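Local coordinates for protein alkyl hydroperoxide reductase/ Thiol specific antioxidant/ Mal allergen (Burkholderia ambifaria, PDB 5ENU) that probably reduces hydrogen peroxide and organic hydroperoxides with a reactive cysteine thiol, as peroxiredoxins of the AhpC/TSA family do, at residues L39-Y44 with E72-S77; P50-E55 with I125-F130; V76-L81 with E121-E126. One frame throughout, in Å; residues are numbered along the deposited sequence. Where two conformers were deposited one is given.

Contact 1 (L39-Y44 with E72-S77)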
# COMPACT_ATOMS: atom_id res chain seq x y z
N LEU A 39 -5.13 3.09 8.53
CA LEU A 39 -4.71 3.06 7.13
C LEU A 39 -4.05 1.72 6.83
O LEU A 39 -3.07 1.34 7.48
CB LEU A 39 -3.73 4.20 6.83
CG LEU A 39 -3.06 4.12 5.45
CD1 LEU A 39 -4.11 4.19 4.34
CD2 LEU A 39 -2.03 5.21 5.27
N VAL A 40 -4.61 1.01 5.86
CA VAL A 40 -3.97 -0.14 5.25
C VAL A 40 -3.29 0.39 4.00
O VAL A 40 -3.96 0.77 3.03
CB VAL A 40 -4.98 -1.24 4.90
CG1 VAL A 40 -4.31 -2.36 4.10
CG2 VAL A 40 -5.65 -1.78 6.17
N LEU A 41 -1.96 0.45 4.01
CA LEU A 41 -1.18 0.91 2.87
C LEU A 41 -0.56 -0.34 2.26
O LEU A 41 0.32 -0.95 2.88
CB LEU A 41 -0.11 1.88 3.35
CG LEU A 41 0.64 2.63 2.25
CD1 LEU A 41 -0.32 3.57 1.50
CD2 LEU A 41 1.83 3.41 2.84
N TYR A 42 -1.04 -0.76 1.10
CA TYR A 42 -0.58 -2.02 0.51
C TYR A 42 0.22 -1.73 -0.76
O TYR A 42 -0.27 -1.04 -1.66
CB TYR A 42 -1.71 -3.05 0.29
CG TYR A 42 -2.57 -2.95 -0.96
CD1 TYR A 42 -3.76 -2.21 -0.97
CD2 TYR A 42 -2.23 -3.66 -2.11
CE1 TYR A 42 -4.56 -2.15 -2.11
CE2 TYR A 42 -3.03 -3.61 -3.26
CZ TYR A 42 -4.18 -2.83 -3.25
OH TYR A 42 -5.01 -2.76 -4.36
N PHE A 43 1.45 -2.26 -0.80
CA PHE A 43 2.32 -2.12 -1.96
C PHE A 43 2.21 -3.36 -2.82
O PHE A 43 2.25 -4.49 -2.30
CB PHE A 43 3.79 -1.98 -1.52
CG PHE A 43 4.10 -0.66 -0.85
CD1 PHE A 43 3.73 -0.41 0.45
CD2 PHE A 43 4.80 0.33 -1.55
CE1 PHE A 43 4.03 0.80 1.06
CE2 PHE A 43 5.11 1.56 -0.95
CZ PHE A 43 4.71 1.79 0.36
N TYR A 44 2.02 -3.16 -4.13
CA TYR A 44 1.89 -4.27 -5.05
C TYR A 44 2.80 -4.03 -6.25
O TYR A 44 3.02 -2.88 -6.64
CB TYR A 44 0.42 -4.47 -5.50
CG TYR A 44 -0.19 -3.28 -6.22
CD1 TYR A 44 -0.74 -2.20 -5.51
CD2 TYR A 44 -0.22 -3.23 -7.62
CE1 TYR A 44 -1.31 -1.12 -6.18
CE2 TYR A 44 -0.79 -2.15 -8.29
CZ TYR A 44 -1.33 -1.10 -7.57
OH TYR A 44 -1.89 -0.03 -8.23
N GLU A 72 -9.18 2.95 6.13
CA GLU A 72 -9.10 3.23 4.71
C GLU A 72 -8.05 2.31 4.09
O GLU A 72 -7.12 1.87 4.76
CB GLU A 72 -8.72 4.70 4.46
CG GLU A 72 -8.57 5.14 2.97
CD GLU A 72 -9.83 4.98 2.10
OE1 GLU A 72 -10.36 6.01 1.62
OE2 GLU A 72 -10.29 3.83 1.86
N ILE A 73 -8.23 2.00 2.81
CA ILE A 73 -7.28 1.24 2.01
C ILE A 73 -6.65 2.19 1.00
O ILE A 73 -7.36 2.99 0.38
CB ILE A 73 -7.99 0.09 1.26
CG1 ILE A 73 -8.84 -0.79 2.20
CG2 ILE A 73 -6.99 -0.76 0.48
CD1 ILE A 73 -8.04 -1.50 3.26
N ILE A 74 -5.34 2.10 0.82
CA ILE A 74 -4.64 2.77 -0.27
C ILE A 74 -3.64 1.78 -0.87
O ILE A 74 -2.79 1.25 -0.15
CB ILE A 74 -3.93 4.07 0.16
CG1 ILE A 74 -4.92 5.08 0.76
CG2 ILE A 74 -3.16 4.69 -1.02
CD1 ILE A 74 -4.25 6.33 1.31
N GLY A 75 -3.74 1.54 -2.19
CA GLY A 75 -2.76 0.73 -2.89
C GLY A 75 -1.64 1.60 -3.44
O GLY A 75 -1.85 2.77 -3.77
N VAL A 76 -0.41 1.05 -3.48
CA VAL A 76 0.76 1.78 -3.97
C VAL A 76 1.52 0.90 -4.96
O VAL A 76 1.87 -0.24 -4.63
CB VAL A 76 1.74 2.16 -2.83
CG1 VAL A 76 2.83 3.07 -3.39
CG2 VAL A 76 1.00 2.81 -1.67
N SER A 77 1.79 1.43 -6.15
CA SER A 77 2.82 0.88 -7.02
C SER A 77 3.52 2.04 -7.69
O SER A 77 3.13 3.21 -7.53
CB SER A 77 2.25 -0.09 -8.07
OG SER A 77 1.70 0.64 -9.17
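The ring of Tyr42 lies over the backbone of Gly75. Gly75 CA sits 3.8 Å from the ring centroid of Tyr42, over the face and toward its rim, a CH-pi contact. The ring gets there because CG of Tyr42 stands between the backbone N and the carbonyl carbon (chi1 83°). Without a side chain, Gly75 lets the ring come this low. Ile73 CG2 meets the same ring at its edge. Two residues on, Tyr44 turns the same way and takes Ser77 CB over one face. On the other side of the sheet, Val76 spreads its two methyls. CB of Val76 lies over one face of the Phe43 ring, a CH-pi contact, and its CG1 meets CE2 of Phe43. CG2 of Val76 is 3.5 Å from CD1 of Leu41. Further back, CD1 of Leu39 meets CD1 of Ile74. The strands run parallel with in-step pairs from Leu39–Glu72 to Phe43–Val76. Five backbone hydrogen bonds join them, from Val40 N to Glu72 O (2.9 Å) up to Tyr44 N to Val76 O (3.0 Å). These are the two parallel strands of a beta-alpha-beta crossover through helix 50-68. That helix covers the Tyr42 and Ile73 side, where Phe59 stacks on the Tyr42 ring. Helix 104-109 packs on the Leu41 and Phe43 side. Strand 120-132 pairs antiparallel with strand 38-43, and strand 97-99 pairs with strand 71-77.

Contact 2 (P50-E55 with I125-F130)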
# COMPACT_ATOMS: atom_id res chain seq x y z
N PRO A 50 -1.65 -10.62 -12.75
CA PRO A 50 -2.65 -11.48 -12.09
C PRO A 50 -2.73 -11.32 -10.58
O PRO A 50 -3.83 -11.16 -10.03
CB PRO A 50 -2.23 -12.90 -12.52
CG PRO A 50 -1.52 -12.70 -13.82
CD PRO A 50 -0.79 -11.39 -13.67
N GLY A 51 -1.58 -11.36 -9.88
CA GLY A 51 -1.61 -11.29 -8.43
C GLY A 51 -2.07 -9.94 -7.93
O GLY A 51 -2.84 -9.85 -6.96
N CYS A 52 -1.64 -8.86 -8.59
CA CYS A 52 -2.03 -7.52 -8.17
C CYS A 52 -3.50 -7.25 -8.47
O CYS A 52 -4.17 -6.54 -7.72
CB CYS A 52 -1.11 -6.49 -8.83
SG CYS A 52 0.62 -6.77 -8.41
N THR A 53 -4.03 -7.87 -9.53
CA THR A 53 -5.46 -7.77 -9.81
C THR A 53 -6.27 -8.50 -8.74
O THR A 53 -7.23 -7.95 -8.19
CB THR A 53 -5.73 -8.34 -11.21
OG1 THR A 53 -5.03 -7.55 -12.18
CG2 THR A 53 -7.24 -8.35 -11.52
N THR A 54 -5.88 -9.73 -8.40
CA THR A 54 -6.59 -10.46 -7.35
C THR A 54 -6.54 -9.70 -6.03
O THR A 54 -7.55 -9.56 -5.34
CB THR A 54 -6.00 -11.86 -7.19
OG1 THR A 54 -6.12 -12.57 -8.43
CG2 THR A 54 -6.73 -12.63 -6.08
N GLU A 55 -5.35 -9.19 -5.65
CA GLU A 55 -5.24 -8.45 -4.40
C GLU A 55 -6.18 -7.24 -4.38
O GLU A 55 -6.89 -7.02 -3.39
CB GLU A 55 -3.79 -8.04 -4.16
CG GLU A 55 -3.58 -7.45 -2.77
CD GLU A 55 -2.14 -7.12 -2.41
OE1 GLU A 55 -1.30 -7.02 -3.33
OE2 GLU A 55 -1.88 -6.94 -1.19
N ILE A 125 9.39 -4.27 -6.68
CA ILE A 125 8.70 -4.08 -5.40
C ILE A 125 8.42 -5.47 -4.83
O ILE A 125 7.90 -6.34 -5.54
CB ILE A 125 7.35 -3.35 -5.60
CG1 ILE A 125 7.54 -1.86 -5.85
CG2 ILE A 125 6.38 -3.60 -4.40
CD1 ILE A 125 6.23 -1.13 -6.02
N GLU A 126 8.72 -5.66 -3.55
CA GLU A 126 8.30 -6.83 -2.80
C GLU A 126 6.88 -6.57 -2.28
O GLU A 126 6.67 -5.61 -1.54
CB GLU A 126 9.27 -6.99 -1.63
CG GLU A 126 9.00 -8.19 -0.76
CD GLU A 126 10.14 -8.49 0.19
OE1 GLU A 126 10.45 -7.66 1.06
OE2 GLU A 126 10.74 -9.58 0.05
N ARG A 127 5.91 -7.39 -2.70
CA ARG A 127 4.52 -7.22 -2.24
C ARG A 127 4.47 -7.20 -0.72
O ARG A 127 4.86 -8.17 -0.06
CB ARG A 127 3.64 -8.36 -2.76
CG ARG A 127 2.14 -8.12 -2.57
CD ARG A 127 1.29 -9.34 -2.98
NE ARG A 127 1.61 -9.82 -4.31
CZ ARG A 127 1.17 -9.26 -5.44
NH1 ARG A 127 1.56 -9.73 -6.62
NH2 ARG A 127 0.32 -8.22 -5.41
N SER A 128 3.99 -6.09 -0.15
CA SER A 128 4.08 -5.84 1.28
C SER A 128 2.91 -4.95 1.68
O SER A 128 2.48 -4.09 0.89
CB SER A 128 5.38 -5.12 1.66
OG SER A 128 6.51 -5.83 1.19
N THR A 129 2.46 -5.10 2.93
CA THR A 129 1.34 -4.31 3.46
C THR A 129 1.70 -3.79 4.83
O THR A 129 2.43 -4.43 5.58
CB THR A 129 0.09 -5.16 3.50
OG1 THR A 129 -0.17 -5.64 2.18
CG2 THR A 129 -1.13 -4.39 4.03
N PHE A 130 1.17 -2.61 5.15
CA PHE A 130 1.45 -1.91 6.40
C PHE A 130 0.14 -1.42 6.99
O PHE A 130 -0.68 -0.83 6.29
CB PHE A 130 2.38 -0.75 6.11
CG PHE A 130 3.68 -1.20 5.51
CD1 PHE A 130 4.74 -1.61 6.34
CD2 PHE A 130 3.83 -1.31 4.13
CE1 PHE A 130 5.93 -2.08 5.78
CE2 PHE A 130 5.03 -1.80 3.59
CZ PHE A 130 6.07 -2.16 4.42
O HOH W 1 0.43 -5.94 -0.54
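Arg127 reaches across to the first turns of helix 50-68 and touches Gly51, Cys52 and Glu55. Its chain runs out extended and then bends at the third torsion (chi3 -52°), which swings the guanidinium in beside the helix. NH2 of Arg127 does most of the work. It forms a salt bridge to OE1 of Glu55 at 2.9 Å. The oxygen lies in the guanidinium plane and is met nearly along its C-O axis, while the carboxylate and guanidinium planes are 63° apart. The same NH2 of Arg127 makes a weak hydrogen bond to SG of Cys52, 3.3 Å long. NH1 of Arg127 lies 3.9 Å from the backbone carbon C of Gly51. Thr129 points back toward the helix, but its OG1 is 4.0 Å from OE2 of Glu55. A water fills the step: it is hydrogen-bonded to Glu55 OE2 at 2.6 Å and to Thr129 OG1 at 2.8 Å. OG1 of Thr129 is also hydrogen-bonded to His150. Cys52 near the start of this helix, with an arginine beside its sulfur, is consistent with the peroxidatic site of peroxiredoxins. One nitrogen of Arg127 serves both the sulfur and the carboxylate, so the salt bridge to Glu55 probably holds the guanidinium in position beside Cys52.

Contact 3 (V76-L81 with E121-E126)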
# COMPACT_ATOMS: atom_id res chain seq x y z
N VAL A 76 -0.41 1.05 -3.48
CA VAL A 76 0.76 1.78 -3.97
C VAL A 76 1.52 0.90 -4.96
O VAL A 76 1.87 -0.24 -4.63
CB VAL A 76 1.74 2.16 -2.83
CG1 VAL A 76 2.83 3.07 -3.39
CG2 VAL A 76 1.00 2.81 -1.67
N SER A 77 1.79 1.43 -6.15
CA SER A 77 2.82 0.88 -7.02
C SER A 77 3.52 2.04 -7.69
O SER A 77 3.13 3.21 -7.53
CB SER A 77 2.25 -0.09 -8.07
OG SER A 77 1.70 0.64 -9.17
N ARG A 78 4.56 1.74 -8.47
CA ARG A 78 5.30 2.79 -9.16
C ARG A 78 4.70 3.15 -10.52
O ARG A 78 5.24 4.02 -11.21
CB ARG A 78 6.78 2.40 -9.30
CG ARG A 78 7.47 2.14 -7.95
CD ARG A 78 8.82 1.45 -8.11
NE ARG A 78 8.68 0.12 -8.72
CZ ARG A 78 9.71 -0.58 -9.18
NH1 ARG A 78 10.95 -0.11 -9.07
NH2 ARG A 78 9.49 -1.78 -9.71
N ASP A 79 3.59 2.51 -10.91
CA ASP A 79 2.94 2.81 -12.19
C ASP A 79 2.47 4.26 -12.23
O ASP A 79 2.25 4.90 -11.20
CB ASP A 79 1.75 1.86 -12.42
CG ASP A 79 2.19 0.43 -12.57
OD1 ASP A 79 2.75 0.11 -13.64
OD2 ASP A 79 2.04 -0.36 -11.62
N SER A 80 2.29 4.77 -13.45
CA SER A 80 1.81 6.12 -13.70
C SER A 80 0.38 6.33 -13.19
O SER A 80 -0.40 5.38 -12.99
CB SER A 80 1.83 6.42 -15.20
OG SER A 80 0.87 5.63 -15.86
N LEU A 81 0.01 7.60 -13.01
CA LEU A 81 -1.38 7.93 -12.71
C LEU A 81 -2.32 7.45 -13.81
O LEU A 81 -3.42 6.97 -13.53
CB LEU A 81 -1.53 9.44 -12.51
CG LEU A 81 -0.98 9.94 -11.16
CD1 LEU A 81 -0.99 11.48 -11.14
CD2 LEU A 81 -1.81 9.37 -10.00
N GLU A 121 19.97 -7.39 -13.41
CA GLU A 121 19.27 -7.07 -12.18
C GLU A 121 18.11 -6.15 -12.51
O GLU A 121 18.26 -5.18 -13.26
CB GLU A 121 20.21 -6.36 -11.21
CG GLU A 121 21.44 -7.16 -10.90
CD GLU A 121 22.13 -6.65 -9.66
OE1 GLU A 121 21.43 -6.37 -8.67
OE2 GLU A 121 23.37 -6.51 -9.69
N VAL A 122 16.94 -6.47 -11.97
CA VAL A 122 15.73 -5.71 -12.22
C VAL A 122 15.24 -5.13 -10.89
O VAL A 122 15.25 -5.83 -9.86
CB VAL A 122 14.66 -6.59 -12.89
CG1 VAL A 122 13.40 -5.80 -13.20
CG2 VAL A 122 15.23 -7.21 -14.18
N ARG A 123 14.87 -3.86 -10.90
CA ARG A 123 14.43 -3.16 -9.70
C ARG A 123 12.93 -3.40 -9.49
O ARG A 123 12.11 -2.84 -10.22
CB ARG A 123 14.75 -1.67 -9.82
CG ARG A 123 14.61 -0.92 -8.50
CD ARG A 123 14.89 0.57 -8.71
NE ARG A 123 15.12 1.24 -7.44
CZ ARG A 123 16.28 1.22 -6.79
NH1 ARG A 123 16.40 1.83 -5.62
NH2 ARG A 123 17.32 0.58 -7.32
N GLY A 124 12.58 -4.23 -8.51
CA GLY A 124 11.20 -4.59 -8.24
C GLY A 124 10.70 -4.13 -6.87
O GLY A 124 11.46 -3.64 -6.03
N ILE A 125 9.39 -4.27 -6.68
CA ILE A 125 8.70 -4.08 -5.40
C ILE A 125 8.42 -5.47 -4.83
O ILE A 125 7.90 -6.34 -5.54
CB ILE A 125 7.35 -3.35 -5.60
CG1 ILE A 125 7.54 -1.86 -5.85
CG2 ILE A 125 6.38 -3.60 -4.40
CD1 ILE A 125 6.23 -1.13 -6.02
N GLU A 126 8.72 -5.66 -3.55
CA GLU A 126 8.30 -6.83 -2.80
C GLU A 126 6.88 -6.57 -2.28
O GLU A 126 6.67 -5.61 -1.54
CB GLU A 126 9.27 -6.99 -1.63
CG GLU A 126 9.00 -8.19 -0.76
CD GLU A 126 10.14 -8.49 0.19
OE1 GLU A 126 10.45 -7.66 1.06
OE2 GLU A 126 10.74 -9.58 0.05
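Hydrogen bonds from Arg78 to the backbone carbonyl of Arg123 carry the contact. The guanidinium comes end-on, and both terminal nitrogens grip one oxygen. NH2 of Arg78 is 2.9 Å from O of Arg123, and NH1 of Arg78 is 3.2 Å from the same atom. The oxygen lies in the guanidinium plane, but both donors stand off the carbonyl plane, on one face of it. NH1 is the farther out, at 65°, and its bond is the more bent. A bend at the third torsion of Arg78 (chi3 -63°) turns the guanidinium toward the strand. Van der Waals contact runs along the arginine chain. CG1 of Ile125 lies 3.7 Å from NE of Arg78, and CD1 of Ile125 reaches 4.1 Å from CA of Ser77. CA of Gly124 lies near NH2 of Arg78. Ionic partners lie outside the two segments: Glu103 forms salt bridges with both Arg78 and Arg123, which bring two positive charges to one carboxylate. Within 76-81, Ser77 OG donates to Asp79 OD2 at 2.7 Å. Here the loop after strand 71-77 meets the outer part of strand 120-132, which pairs with strand 112-117 as a beta hairpin attached to the thioredoxin-like sheet.

In the fold
From the N terminus, the chain enters strand 38-43, runs through helix 50-68 and returns on strand 71-77. Contact 1 closes that loop as the parallel pair of the beta-alpha-beta unit. Contact 2 starts inside this loop, at the head of the helix, and closes only at 125-130, so contacts 1 and 2 cross. Contact 3 leaves from the end of contact 1, at Val76 and Ser77, and closes on 121-126, within the span of contact 2. Contacts 2 and 3 therefore end on one strand, 120-132, and share Ile125 and Glu126. That strand also pairs with strand 38-43, through Ser128 and Phe130, which ties helix, hairpin and central sheet together.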